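D-alanyl-D-alanine carboxypeptidase (Penicillin binding protein) family protein (Francisella tularensis subsp. tularensis, PDB 6OSU) probably removes the terminal D-alanine from peptidoglycan precursor peptides, as a serine-type D-Ala-D-Ala carboxypeptidase of the peptidase S11 family. Local coordinates at residues V331-A336 with P374-G379; V113-T118 with L202-T207. All blocks are in the same frame, centred on the assembly; numbering follows the deposited sequence.

Interaction 1: V331-A336 with P374-G379; sequences VLLYKA and PYLKQG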
loop_
_atom_site.group_PDB
_atom_site.type_symbol
_atom_site.label_atom_id
_atom_site.label_comp_id
_atom_site.label_asym_id
_atom_site.label_seq_id
_atom_site.Cartn_x
_atom_site.Cartn_y
_atom_site.Cartn_z
ATOM N N VAL A 331 -13.925 -4.902 -10.975
ATOM C CA VAL A 331 -14.774 -5.677 -11.870
ATOM C C VAL A 331 -13.897 -6.366 -12.909
ATOM O O VAL A 331 -12.995 -5.748 -13.485
ATOM C CB VAL A 331 -15.834 -4.794 -12.566
ATOM C CG1 VAL A 331 -16.696 -5.632 -13.493
ATOM C CG2 VAL A 331 -16.701 -4.082 -11.537
ATOM N N LEU A 332 -14.162 -7.649 -13.145
ATOM C CA LEU A 332 -13.536 -8.380 -14.245
ATOM C C LEU A 332 -14.337 -8.084 -15.506
ATOM O O LEU A 332 -15.345 -8.735 -15.782
ATOM C CB LEU A 332 -13.485 -9.875 -13.952
ATOM C CG LEU A 332 -12.811 -10.727 -15.030
ATOM C CD1 LEU A 332 -11.310 -10.470 -15.056
ATOM C CD2 LEU A 332 -13.109 -12.206 -14.831
ATOM N N LEU A 333 -13.888 -7.091 -16.275
ATOM C CA LEU A 333 -14.633 -6.679 -17.459
ATOM C C LEU A 333 -14.502 -7.688 -18.593
ATOM O O LEU A 333 -15.423 -7.831 -19.405
ATOM C CB LEU A 333 -14.159 -5.301 -17.915
ATOM C CG LEU A 333 -14.229 -4.219 -16.835
ATOM C CD1 LEU A 333 -13.499 -2.954 -17.264
ATOM C CD2 LEU A 333 -15.677 -3.913 -16.508
ATOM N N TYR A 334 -13.369 -8.383 -18.676
ATOM C CA TYR A 334 -13.149 -9.383 -19.715
ATOM C C TYR A 334 -12.359 -10.540 -19.128
ATOM O O TYR A 334 -11.255 -10.343 -18.612
ATOM C CB TYR A 334 -12.411 -8.788 -20.918
ATOM C CG TYR A 334 -12.054 -9.814 -21.969
ATOM C CD1 TYR A 334 -13.024 -10.323 -22.822
ATOM C CD2 TYR A 334 -10.752 -10.275 -22.106
ATOM C CE1 TYR A 334 -12.709 -11.264 -23.782
ATOM C CE2 TYR A 334 -10.425 -11.217 -23.067
ATOM C CZ TYR A 334 -11.409 -11.709 -23.903
ATOM O OH TYR A 334 -11.093 -12.647 -24.862
ATOM N N LYS A 335 -12.928 -11.739 -19.207
ATOM C CA LYS A 335 -12.245 -12.961 -18.808
ATOM C C LYS A 335 -11.398 -13.454 -19.974
ATOM O O LYS A 335 -11.898 -13.581 -21.097
ATOM C CB LYS A 335 -13.260 -14.024 -18.387
ATOM C CG LYS A 335 -12.651 -15.304 -17.854
ATOM C CD LYS A 335 -13.735 -16.311 -17.498
ATOM C CE LYS A 335 -14.800 -15.687 -16.603
ATOM N NZ LYS A 335 -15.699 -16.711 -15.995
ATOM N N ALA A 336 -10.120 -13.719 -19.708
ATOM C CA ALA A 336 -9.186 -14.069 -20.773
ATOM C C ALA A 336 -9.662 -15.300 -21.538
ATOM O O ALA A 336 -10.322 -16.187 -20.988
ATOM C CB ALA A 336 -7.790 -14.314 -20.199
ATOM N N PRO A 374 -23.243 -0.917 -14.153
ATOM C CA PRO A 374 -24.380 -1.420 -14.938
ATOM C C PRO A 374 -24.465 -0.857 -16.349
ATOM O O PRO A 374 -25.339 -1.286 -17.110
ATOM C CB PRO A 374 -25.598 -0.997 -14.103
ATOM C CG PRO A 374 -25.137 0.178 -13.338
ATOM C CD PRO A 374 -23.700 -0.098 -13.012
ATOM N N TYR A 375 -23.592 0.071 -16.734
ATOM C CA TYR A 375 -23.659 0.708 -18.044
ATOM C C TYR A 375 -22.493 0.353 -18.953
ATOM O O TYR A 375 -22.401 0.900 -20.056
ATOM C CB TYR A 375 -23.741 2.229 -17.882
ATOM C CG TYR A 375 -25.045 2.682 -17.283
ATOM C CD1 TYR A 375 -26.068 3.163 -18.088
ATOM C CD2 TYR A 375 -25.265 2.607 -15.915
ATOM C CE1 TYR A 375 -27.269 3.569 -17.546
ATOM C CE2 TYR A 375 -26.461 3.007 -15.364
ATOM C CZ TYR A 375 -27.459 3.488 -16.183
ATOM O OH TYR A 375 -28.654 3.890 -15.636
ATOM N N LEU A 376 -21.606 -0.541 -18.531
ATOM C CA LEU A 376 -20.458 -0.908 -19.345
ATOM C C LEU A 376 -20.869 -1.896 -20.432
ATOM O O LEU A 376 -21.790 -2.697 -20.257
ATOM C CB LEU A 376 -19.358 -1.505 -18.466
ATOM C CG LEU A 376 -18.934 -0.597 -17.309
ATOM C CD1 LEU A 376 -18.054 -1.338 -16.325
ATOM C CD2 LEU A 376 -18.225 0.647 -17.824
ATOM N N LYS A 377 -20.180 -1.825 -21.572
ATOM C CA LYS A 377 -20.498 -2.661 -22.724
ATOM C C LYS A 377 -19.212 -3.106 -23.404
ATOM O O LYS A 377 -18.304 -2.296 -23.609
ATOM C CB LYS A 377 -21.388 -1.913 -23.730
ATOM C CG LYS A 377 -22.750 -1.476 -23.189
ATOM C CD LYS A 377 -23.705 -2.650 -22.993
ATOM C CE LYS A 377 -25.017 -2.192 -22.357
ATOM N NZ LYS A 377 -26.030 -3.281 -22.251
ATOM N N GLN A 378 -19.139 -4.392 -23.744
ATOM C CA GLN A 378 -18.010 -4.921 -24.495
ATOM C C GLN A 378 -18.172 -4.617 -25.977
ATOM O O GLN A 378 -19.260 -4.766 -26.542
ATOM C CB GLN A 378 -17.883 -6.433 -24.301
ATOM C CG GLN A 378 -17.225 -6.863 -23.008
ATOM C CD GLN A 378 -16.782 -8.314 -23.046
ATOM O OE1 GLN A 378 -17.099 -9.048 -23.984
ATOM N NE2 GLN A 378 -16.040 -8.734 -22.026
ATOM N N GLY A 379 -17.083 -4.202 -26.605
ATOM C CA GLY A 379 -17.098 -3.915 -28.028
ATOM C C GLY A 379 -15.771 -4.256 -28.662
ATOM O O GLY A 379 -14.718 -4.200 -28.016
#

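Interaction 2: V113-T118 with L202-T207; sequences VRNLVT and LVWNAT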
loop_
_atom_site.group_PDB
_atom_site.type_symbol
_atom_site.label_atom_id
_atom_site.label_comp_id
_atom_site.label_asym_id
_atom_site.label_seq_id
_atom_site.Cartn_x
_atom_site.Cartn_y
_atom_site.Cartn_z
ATOM N N VAL A 113 15.142 -9.561 15.688
ATOM C CA VAL A 113 14.630 -8.881 14.499
ATOM C C VAL A 113 13.206 -8.412 14.739
ATOM O O VAL A 113 12.844 -7.276 14.412
ATOM C CB VAL A 113 14.702 -9.805 13.267
ATOM C CG1 VAL A 113 14.091 -9.123 12.056
ATOM C CG2 VAL A 113 16.123 -10.220 12.979
ATOM N N ARG A 114 12.376 -9.289 15.315
ATOM C CA ARG A 114 10.981 -8.937 15.552
ATOM C C ARG A 114 10.867 -7.656 16.370
ATOM O O ARG A 114 10.072 -6.769 16.038
ATOM C CB ARG A 114 10.254 -10.096 16.240
ATOM C CG ARG A 114 8.749 -10.098 15.994
ATOM C CD ARG A 114 8.048 -11.336 16.555
ATOM N NE ARG A 114 7.891 -12.413 15.570
ATOM C CZ ARG A 114 7.018 -12.397 14.563
ATOM N NH1 ARG A 114 6.221 -11.349 14.378
ATOM N NH2 ARG A 114 6.944 -13.429 13.728
ATOM N N ASN A 115 11.680 -7.524 17.423
ATOM C CA ASN A 115 11.646 -6.306 18.228
ATOM C C ASN A 115 12.167 -5.102 17.447
ATOM O O ASN A 115 11.571 -4.019 17.500
ATOM C CB ASN A 115 12.446 -6.496 19.513
ATOM C CG ASN A 115 11.732 -7.379 20.516
ATOM O OD1 ASN A 115 10.504 -7.439 20.544
ATOM N ND2 ASN A 115 12.502 -8.063 21.357
ATOM N N LEU A 116 13.279 -5.269 16.721
ATOM C CA LEU A 116 13.849 -4.154 15.966
ATOM C C LEU A 116 12.913 -3.700 14.853
ATOM O O LEU A 116 12.764 -2.497 14.615
ATOM C CB LEU A 116 15.209 -4.542 15.387
ATOM C CG LEU A 116 16.380 -4.670 16.360
ATOM C CD1 LEU A 116 17.634 -5.102 15.620
ATOM C CD2 LEU A 116 16.612 -3.357 17.088
ATOM N N VAL A 117 12.281 -4.647 14.155
ATOM C CA VAL A 117 11.351 -4.278 13.094
ATOM C C VAL A 117 10.131 -3.579 13.677
ATOM O O VAL A 117 9.614 -2.615 13.097
ATOM C CB VAL A 117 10.960 -5.518 12.269
ATOM C CG1 VAL A 117 9.837 -5.188 11.300
ATOM C CG2 VAL A 117 12.164 -6.044 11.515
ATOM N N THR A 118 9.653 -4.046 14.832
ATOM C CA THR A 118 8.544 -3.372 15.497
ATOM C C THR A 118 8.925 -1.945 15.874
ATOM O O THR A 118 8.143 -1.007 15.671
ATOM C CB THR A 118 8.109 -4.161 16.735
ATOM O OG1 THR A 118 7.890 -5.530 16.376
ATOM C CG2 THR A 118 6.817 -3.592 17.302
ATOM N N LEU A 202 4.056 0.159 21.276
ATOM C CA LEU A 202 5.177 -0.673 21.694
ATOM C C LEU A 202 5.387 -0.526 23.194
ATOM O O LEU A 202 5.672 0.573 23.681
ATOM C CB LEU A 202 6.455 -0.300 20.935
ATOM C CG LEU A 202 7.747 -0.967 21.418
ATOM C CD1 LEU A 202 7.664 -2.482 21.291
ATOM C CD2 LEU A 202 8.950 -0.427 20.665
ATOM N N VAL A 203 5.244 -1.631 23.920
ATOM C CA VAL A 203 5.570 -1.704 25.340
ATOM C C VAL A 203 6.960 -2.316 25.440
ATOM O O VAL A 203 7.136 -3.513 25.193
ATOM C CB VAL A 203 4.536 -2.528 26.118
ATOM C CG1 VAL A 203 4.847 -2.499 27.609
ATOM C CG2 VAL A 203 3.130 -2.015 25.841
ATOM N N TRP A 204 7.950 -1.503 25.808
ATOM C CA TRP A 204 9.357 -1.855 25.664
ATOM C C TRP A 204 10.038 -1.851 27.025
ATOM O O TRP A 204 10.077 -0.819 27.702
ATOM C CB TRP A 204 10.045 -0.882 24.703
ATOM C CG TRP A 204 11.531 -1.017 24.599
ATOM C CD1 TRP A 204 12.464 -0.144 25.074
ATOM C CD2 TRP A 204 12.260 -2.073 23.957
ATOM N NE1 TRP A 204 13.730 -0.592 24.775
ATOM C CE2 TRP A 204 13.631 -1.775 24.091
ATOM C CE3 TRP A 204 11.887 -3.244 23.287
ATOM C CZ2 TRP A 204 14.630 -2.603 23.582
ATOM C CZ3 TRP A 204 12.881 -4.065 22.781
ATOM C CH2 TRP A 204 14.236 -3.740 22.932
ATOM N N ASN A 205 10.572 -3.006 27.423
ATOM C CA ASN A 205 11.359 -3.129 28.650
ATOM C C ASN A 205 12.799 -2.769 28.308
ATOM O O ASN A 205 13.542 -3.587 27.762
ATOM C CB ASN A 205 11.260 -4.539 29.225
ATOM C CG ASN A 205 11.872 -4.653 30.616
ATOM O OD1 ASN A 205 12.745 -3.872 30.994
ATOM N ND2 ASN A 205 11.410 -5.637 31.386
ATOM N N ALA A 206 13.199 -1.537 28.633
ATOM C CA ALA A 206 14.553 -1.102 28.311
ATOM C C ALA A 206 15.596 -1.799 29.177
ATOM O O ALA A 206 16.758 -1.910 28.771
ATOM C CB ALA A 206 14.665 0.414 28.457
ATOM N N THR A 207 15.209 -2.271 30.364
ATOM C CA THR A 207 16.163 -2.957 31.230
ATOM C C THR A 207 16.571 -4.300 30.638
ATOM O O THR A 207 17.763 -4.572 30.449
ATOM C CB THR A 207 15.571 -3.141 32.630
ATOM O OG1 THR A 207 15.439 -1.864 33.271
ATOM C CG2 THR A 207 16.464 -4.040 33.474
#

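Interaction 1: V331-A336 with P374-G379
In the C-terminal domain of penicillin-binding protein 5 type, a classic beta bulge in strand 328-334, where Leu333 and Tyr334 both face Ile364, meets strand 376-382 through the side chains of Leu376 and Gln378. The amide of Gln378 reaches over and donates from NE2 to the backbone O of Leu333 at 2.8 Å. The bond is moderately bent, 148° at the hydrogen, but the donor lies in the carbonyl plane on a lone pair and the acceptor lies close to the amide plane. Beyond CG the glutamine chain is extended, which carries NE2 across the gap. The axes of strand segments 331-334 and 376-379 come within 8.5 Å and run in roughly the same direction, 29° apart; they belong to two different beta-sheets of the domain, and the contact joins them through a side-chain-to-backbone hydrogen bond and a leucine pair, with no backbone-to-backbone bond between the two segments. The same NE2 sits in the plane of the Tyr334 ring at its edge, 3.5 Å from CD1, with ring and amide planes 48° apart. Tyr334 OH is held elsewhere, by Ser338 and Ser360. Beside this polar link the leucine side chains cross at about a right angle, methyl to methyl, with CD2 of Leu333 3.5 Å from CD1 of Leu376. Ile401 of strand 395-403 touches both Leu333 and Gln378.

Interaction 2: V113-T118 with L202-T207
Van der Waals contacts, with no hydrogen bond across, join segment 113-118 of helix 113-123 to segment 202-207, on strand 201-205, at two points: Asn115 against Trp204 and Thr118 against Leu202. The CZ3 corner of the indole lies 4.1 Å from Asn115 CB and 4.2 Å from Asn115 CG, so the asparagine offers the base of its side chain, with its amide plane turned 80° from the ring plane. Trp204 has CG anti to its backbone N (chi1 172°), and its six-membered ring extends to the helix. One turn further on, the methyl CG2 of Thr118 packs on CD1 of Leu202 at 4.2 Å.

The polar ends are engaged elsewhere. Asn115 OD1 is hydrogen-bonded to Ser211, and Trp204 NE1 to the backbone O of Tyr104. Within the helix, Thr118 OG1 bonds back to Arg114 O at 2.5 Å, while Thr118 N reaches the same oxygen at 3.0 Å from the opposite face of the carbonyl plane. Arg114 O is thus gripped by two donors of Thr118, and the bond from OG1 ties the hydroxyl back to its own helix, while the methyl meets Leu202.

The arrangement is a helix packed on a small antiparallel sheet within the carboxypeptidase domain, about 10 Å from the predicted active-site Ser124, measured between the side chains of Leu202 and Ser124.

How the interactions relate
The two contacts lie on opposite sides of the chain's centre, with centres 49 Å apart and nearest atoms about 33 Å apart, and share no helix, strand or sheet. Along the chain they follow in series: interaction 2 is complete by residue 207, and interaction 1 opens at residue 331, after helix 310-327. Interaction 2 joins a helix and a three-stranded sheet of the carboxypeptidase domain, closing over a largely helical span. Interaction 1 links two sheets of the C-terminal domain, with no helix in the residues between its segments. They thus belong to two separately packed parts of the protein, with the predicted active-site residues all in the carboxypeptidase domain.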